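PDB 4W8O: luciferase-like enzymeAMP-CoA-ligase from Zophobas atratus, which probably activates carboxylic acids with ATP as an acyl-adenylate-forming AMP-CoA ligase, a luciferase-like member of the ANL family from a nonluminescent mealworm. Local coordinates for residues E251-L256 / P283-L288; S289-L294 / Q311-A316. One frame throughout, in Å; residues are numbered along the deposited sequence.

Interaction 1: residues E251-L256 / P283-L288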
loop_
_atom_site.group_PDB
_atom_site.type_symbol
_atom_site.label_atom_id
_atom_site.label_comp_id
_atom_site.label_asym_id
_atom_site.label_seq_id
_atom_site.Cartn_x
_atom_site.Cartn_y
_atom_site.Cartn_z
ATOM N N GLU A 251 8.608 11.783 -13.659
ATOM C CA GLU A 251 9.338 12.224 -14.843
ATOM C C GLU A 251 10.688 11.534 -14.838
ATOM O O GLU A 251 11.309 11.404 -13.787
ATOM C CB GLU A 251 9.542 13.735 -14.851
ATOM C CG GLU A 251 8.395 14.519 -15.466
ATOM C CD GLU A 251 7.432 15.070 -14.432
ATOM O OE1 GLU A 251 7.884 15.848 -13.561
ATOM O OE2 GLU A 251 6.222 14.745 -14.503
ATOM N N GLY A 252 11.136 11.105 -16.012
ATOM C CA GLY A 252 12.373 10.343 -16.144
ATOM C C GLY A 252 13.579 11.031 -15.537
ATOM O O GLY A 252 14.250 10.483 -14.666
ATOM N N GLU A 253 13.835 12.242 -16.003
ATOM C CA GLU A 253 14.992 13.023 -15.593
ATOM C C GLU A 253 14.991 13.297 -14.090
ATOM O O GLU A 253 15.988 13.064 -13.401
ATOM C CB GLU A 253 14.990 14.352 -16.340
ATOM C CG GLU A 253 16.327 15.059 -16.333
ATOM C CD GLU A 253 17.220 14.637 -17.481
ATOM O OE1 GLU A 253 18.452 14.610 -17.288
ATOM O OE2 GLU A 253 16.695 14.346 -18.581
ATOM N N LYS A 254 13.863 13.797 -13.590
ATOM C CA LYS A 254 13.756 14.161 -12.179
ATOM C C LYS A 254 13.890 12.932 -11.282
ATOM O O LYS A 254 14.433 13.029 -10.192
ATOM C CB LYS A 254 12.448 14.910 -11.897
ATOM C CG LYS A 254 12.278 16.157 -12.755
ATOM C CD LYS A 254 11.751 17.359 -11.983
ATOM C CE LYS A 254 12.018 18.654 -12.744
ATOM N NZ LYS A 254 11.837 19.864 -11.892
ATOM N N THR A 255 13.414 11.783 -11.751
ATOM C CA THR A 255 13.534 10.551 -10.984
ATOM C C THR A 255 15.008 10.149 -10.853
ATOM O O THR A 255 15.453 9.782 -9.771
ATOM C CB THR A 255 12.728 9.398 -11.613
ATOM O OG1 THR A 255 11.340 9.740 -11.657
ATOM C CG2 THR A 255 12.892 8.120 -10.809
ATOM N N LEU A 256 15.767 10.238 -11.944
ATOM C CA LEU A 256 17.199 9.933 -11.884
ATOM C C LEU A 256 17.935 10.919 -10.979
ATOM O O LEU A 256 18.812 10.525 -10.212
ATOM C CB LEU A 256 17.822 9.903 -13.280
ATOM C CG LEU A 256 17.292 8.831 -14.243
ATOM C CD1 LEU A 256 18.156 8.781 -15.496
ATOM C CD2 LEU A 256 17.235 7.458 -13.591
ATOM N N PRO A 283 22.296 8.672 -19.501
ATOM C CA PRO A 283 22.052 8.392 -18.080
ATOM C C PRO A 283 23.309 8.325 -17.212
ATOM O O PRO A 283 23.216 8.452 -15.987
ATOM C CB PRO A 283 21.375 7.016 -18.107
ATOM C CG PRO A 283 21.802 6.407 -19.399
ATOM C CD PRO A 283 21.854 7.554 -20.353
ATOM N N GLU A 284 24.463 8.142 -17.851
ATOM C CA GLU A 284 25.744 7.985 -17.156
ATOM C C GLU A 284 26.127 9.257 -16.409
ATOM O O GLU A 284 26.878 9.203 -15.434
ATOM C CB GLU A 284 26.875 7.615 -18.126
ATOM C CG GLU A 284 26.494 6.639 -19.235
ATOM C CD GLU A 284 25.808 7.309 -20.421
ATOM O OE1 GLU A 284 26.145 8.472 -20.757
ATOM O OE2 GLU A 284 24.916 6.669 -21.016
ATOM N N ARG A 285 25.609 10.397 -16.863
ATOM C CA ARG A 285 25.846 11.670 -16.175
ATOM C C ARG A 285 25.187 11.743 -14.785
ATOM O O ARG A 285 25.443 12.681 -14.033
ATOM C CB ARG A 285 25.431 12.860 -17.060
ATOM C CG ARG A 285 23.933 13.040 -17.264
ATOM C CD ARG A 285 23.619 13.786 -18.559
ATOM N NE ARG A 285 22.294 13.437 -19.079
ATOM C CZ ARG A 285 21.147 14.039 -18.755
ATOM N NH1 ARG A 285 20.010 13.617 -19.305
ATOM N NH2 ARG A 285 21.108 15.049 -17.888
ATOM N N TYR A 286 24.347 10.761 -14.454
ATOM C CA TYR A 286 23.816 10.607 -13.098
ATOM C C TYR A 286 24.535 9.493 -12.353
ATOM O O TYR A 286 24.805 8.436 -12.912
ATOM C CB TYR A 286 22.314 10.315 -13.139
ATOM C CG TYR A 286 21.528 11.490 -13.636
ATOM C CD1 TYR A 286 21.378 12.619 -12.845
ATOM C CD2 TYR A 286 20.966 11.495 -14.905
ATOM C CE1 TYR A 286 20.680 13.718 -13.293
ATOM C CE2 TYR A 286 20.260 12.593 -15.366
ATOM C CZ TYR A 286 20.123 13.703 -14.552
ATOM O OH TYR A 286 19.422 14.802 -14.984
ATOM N N ASP A 287 24.855 9.753 -11.091
ATOM C CA ASP A 287 25.400 8.739 -10.202
ATOM C C ASP A 287 24.235 7.941 -9.633
ATOM O O ASP A 287 23.527 8.405 -8.739
ATOM C CB ASP A 287 26.215 9.395 -9.085
ATOM C CG ASP A 287 26.768 8.393 -8.083
ATOM O OD1 ASP A 287 26.633 7.170 -8.276
ATOM O OD2 ASP A 287 27.349 8.845 -7.079
ATOM N N LEU A 288 24.044 6.741 -10.169
ATOM C CA LEU A 288 22.949 5.870 -9.774
ATOM C C LEU A 288 23.435 4.670 -8.970
ATOM O O LEU A 288 22.701 3.696 -8.822
ATOM C CB LEU A 288 22.224 5.367 -11.024
ATOM C CG LEU A 288 21.782 6.437 -12.025
ATOM C CD1 LEU A 288 21.172 5.770 -13.247
ATOM C CD2 LEU A 288 20.811 7.424 -11.384
#

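Interaction 2: residues S289-L294 / Q311-A316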
loop_
_atom_site.group_PDB
_atom_site.type_symbol
_atom_site.label_atom_id
_atom_site.label_comp_id
_atom_site.label_asym_id
_atom_site.label_seq_id
_atom_site.Cartn_x
_atom_site.Cartn_y
_atom_site.Cartn_z
ATOM N N SER A 289 24.653 4.738 -8.436
ATOM C CA SER A 289 25.282 3.566 -7.808
ATOM C C SER A 289 24.618 3.121 -6.499
ATOM O O SER A 289 24.827 1.992 -6.071
ATOM C CB SER A 289 26.785 3.798 -7.579
ATOM O OG SER A 289 27.010 4.900 -6.721
ATOM N N SER A 290 23.827 3.994 -5.875
ATOM C CA SER A 290 23.093 3.646 -4.656
ATOM C C SER A 290 21.887 2.739 -4.916
ATOM O O SER A 290 21.376 2.103 -3.996
ATOM C CB SER A 290 22.604 4.920 -3.958
ATOM O OG SER A 290 21.559 5.546 -4.702
ATOM N N PHE A 291 21.419 2.702 -6.161
ATOM C CA PHE A 291 20.143 2.061 -6.484
ATOM C C PHE A 291 20.274 0.544 -6.542
ATOM O O PHE A 291 21.143 0.027 -7.234
ATOM C CB PHE A 291 19.623 2.596 -7.815
ATOM C CG PHE A 291 18.182 2.272 -8.077
ATOM C CD1 PHE A 291 17.172 2.929 -7.378
ATOM C CD2 PHE A 291 17.830 1.328 -9.029
ATOM C CE1 PHE A 291 15.842 2.643 -7.623
ATOM C CE2 PHE A 291 16.500 1.036 -9.277
ATOM C CZ PHE A 291 15.504 1.692 -8.569
ATOM N N ARG A 292 19.405 -0.161 -5.820
ATOM C CA ARG A 292 19.478 -1.624 -5.717
ATOM C C ARG A 292 18.247 -2.385 -6.205
ATOM O O ARG A 292 18.347 -3.574 -6.488
ATOM C CB ARG A 292 19.740 -2.029 -4.267
ATOM C CG ARG A 292 21.053 -1.518 -3.702
ATOM C CD ARG A 292 22.236 -2.347 -4.166
ATOM N NE ARG A 292 23.494 -1.745 -3.724
ATOM C CZ ARG A 292 24.087 -0.709 -4.313
ATOM N NH1 ARG A 292 23.552 -0.149 -5.390
ATOM N NH2 ARG A 292 25.225 -0.232 -3.828
ATOM N N CYS A 293 17.093 -1.728 -6.307
ATOM C CA CYS A 293 15.847 -2.453 -6.519
ATOM C C CYS A 293 14.746 -1.624 -7.187
ATOM O O CYS A 293 14.245 -0.666 -6.609
ATOM C CB CYS A 293 15.353 -2.981 -5.168
ATOM S SG CYS A 293 14.029 -4.196 -5.298
ATOM N N LEU A 294 14.370 -2.005 -8.406
ATOM C CA LEU A 294 13.226 -1.407 -9.081
ATOM C C LEU A 294 12.031 -2.348 -8.939
ATOM O O LEU A 294 12.013 -3.434 -9.520
ATOM C CB LEU A 294 13.532 -1.141 -10.562
ATOM C CG LEU A 294 12.630 -0.115 -11.259
ATOM C CD1 LEU A 294 13.243 0.328 -12.586
ATOM C CD2 LEU A 294 11.223 -0.653 -11.480
ATOM N N GLN A 311 20.152 -2.676 -17.569
ATOM C CA GLN A 311 21.294 -1.945 -18.118
ATOM C C GLN A 311 21.370 -0.531 -17.548
ATOM O O GLN A 311 22.449 -0.052 -17.206
ATOM C CB GLN A 311 21.221 -1.886 -19.641
ATOM C CG GLN A 311 21.315 -3.241 -20.321
ATOM C CD GLN A 311 21.142 -3.135 -21.821
ATOM O OE1 GLN A 311 20.034 -3.278 -22.349
ATOM N NE2 GLN A 311 22.233 -2.850 -22.517
ATOM N N LEU A 312 20.223 0.131 -17.437
ATOM C CA LEU A 312 20.173 1.472 -16.869
ATOM C C LEU A 312 20.653 1.471 -15.409
ATOM O O LEU A 312 21.350 2.393 -14.969
ATOM C CB LEU A 312 18.749 2.025 -16.956
ATOM C CG LEU A 312 18.499 3.415 -16.367
ATOM C CD1 LEU A 312 19.478 4.431 -16.943
ATOM C CD2 LEU A 312 17.062 3.851 -16.622
ATOM N N PHE A 313 20.271 0.426 -14.675
ATOM C CA PHE A 313 20.617 0.274 -13.264
ATOM C C PHE A 313 21.437 -0.997 -13.078
ATOM O O PHE A 313 20.898 -2.023 -12.660
ATOM C CB PHE A 313 19.347 0.178 -12.419
ATOM C CG PHE A 313 18.448 1.367 -12.538
ATOM C CD1 PHE A 313 18.819 2.584 -11.994
ATOM C CD2 PHE A 313 17.218 1.265 -13.178
ATOM C CE1 PHE A 313 17.988 3.687 -12.097
ATOM C CE2 PHE A 313 16.382 2.360 -13.282
ATOM C CZ PHE A 313 16.766 3.574 -12.741
ATOM N N PRO A 314 22.747 -0.934 -13.380
ATOM C CA PRO A 314 23.582 -2.143 -13.368
ATOM C C PRO A 314 23.802 -2.762 -11.981
ATOM O O PRO A 314 23.982 -3.972 -11.887
ATOM C CB PRO A 314 24.903 -1.668 -13.985
ATOM C CG PRO A 314 24.947 -0.203 -13.727
ATOM C CD PRO A 314 23.523 0.277 -13.709
ATOM N N LYS A 315 23.782 -1.953 -10.922
ATOM C CA LYS A 315 23.908 -2.473 -9.548
ATOM C C LYS A 315 22.566 -2.911 -8.934
ATOM O O LYS A 315 22.533 -3.388 -7.803
ATOM C CB LYS A 315 24.590 -1.442 -8.626
ATOM C CG LYS A 315 26.116 -1.414 -8.705
ATOM C CD LYS A 315 26.609 -0.577 -9.876
ATOM C CE LYS A 315 28.128 -0.540 -9.959
ATOM N NZ LYS A 315 28.748 0.100 -8.766
ATOM N N ALA A 316 21.470 -2.765 -9.672
ATOM C CA ALA A 316 20.143 -3.097 -9.153
ATOM C C ALA A 316 19.592 -4.391 -9.734
ATOM O O ALA A 316 20.077 -4.891 -10.741
ATOM C CB ALA A 316 19.178 -1.960 -9.442
#

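Interaction 1: residues E251-L256 / P283-L288
Glu253 meets Arg285 and Tyr286 chiefly through OE1, and this charged cluster forms the polar part of the contact. The phenol gives the shortest bond, Tyr286 OH donating to the anti lone pair of Glu253 OE1 at 2.5 Å, with OE1 near the plane of the ring at its edge. The same oxygen forms a salt bridge with Arg285, NH1 lying 2.7 Å from Glu253 OE1, although the N-H points well off line (129°) and the bond counts as weak. NH2 adds a second weak bond to OE1, and Glu253 OE2 a long, weak one to Arg285 NH1. Glu253 reaches them because CG stands opposite the backbone N (chi1 -162°) and the chain then bends at chi2. Tyr286 OH also bonds Gln257, and Arg285 NH1 the carbonyl of Pro281.

Both segments belong to the AMP-binding region, where the first turn of helix 252-262 packs against the 3-10 segment 283-285 and the residues that follow it toward strand 293-297.

Apolar contacts lie deeper. Leu256 CB sits over one face of the Tyr286 ring in a CH-pi contact, 4.1 Å from the centroid and 20° off the normal. Beyond it, Leu256 CD2 approaches Leu288 CD2 at 4.2 Å.

Interaction 2: residues S289-L294 / Q311-A316
Phe313, the first residue to leave helical geometry after helix 303-312, can be followed outward from its backbone as it packs on Phe291 and Leu294. Its CB starts the contact, 3.9 Å from Phe291 CD2. CG, anti to the carbonyl carbon (chi1 -59°), sets the ring toward both partners and lies near Phe291 CD2 and CE2. The closest approach comes at Phe313 CD1, 3.4 Å from Phe291 CD2; CE1 stays beside the same two atoms. On the other flank CD2 lies between Phe291 CE2 and Leu294 CD1, and Phe313 CE2 meets Leu294 CD1 at 3.8 Å. CZ, at the tip, turns to Leu256 of helix 252-262. The two rings are oblique, planes 39° and centroids 4.4 Å apart. Phe291 CE2 lies over the centre of one Phe313 face and Leu312 CG over the opposite face, clamping the ring.

The setting is a beta-alpha-beta unit, strand 293-297, helix 303-312 and strand 317-324; the contact joins the approach and first residues of the first strand to the link from helix to second strand. That link is a type I turn, Phe313 to Ala316, closed by Ala316 N on Phe313 O.

At the turn's end, Ala316 CB touches Phe291 CD2 at 3.6 Å, while Ala316 CA makes a CA-H...O contact of 3.2 Å with Arg292 O. Nearer solvent, Arg292 and Lys315 run alongside each other, pointing the same way; Arg292 NH1 lies against Lys315 CB and bonds Ser289 O at 2.6 Å, nearly in the guanidinium plane.

The pair illustrates how chemistry follows depth. Interaction 1 is a surface contact pinned by a charged, hydrogen-bonded cluster, with a leucine and tyrosine layer beneath; interaction 2 is partly buried and relies on aromatic and aliphatic packing, its charged chains kept toward solvent. They share the loop before strand 293-297 and tie it to different helices: the former to helix 252-262, the latter, together with the strand's first residues, to the end of helix 303-312. The loop is continuous from 283-288 into 289-294, and the two contacts meet where Leu256 CD2 and Leu288 CD1 both reach the Phe313 ring, and where Pro283 packs on Leu312. Their apolar parts thus adjoin.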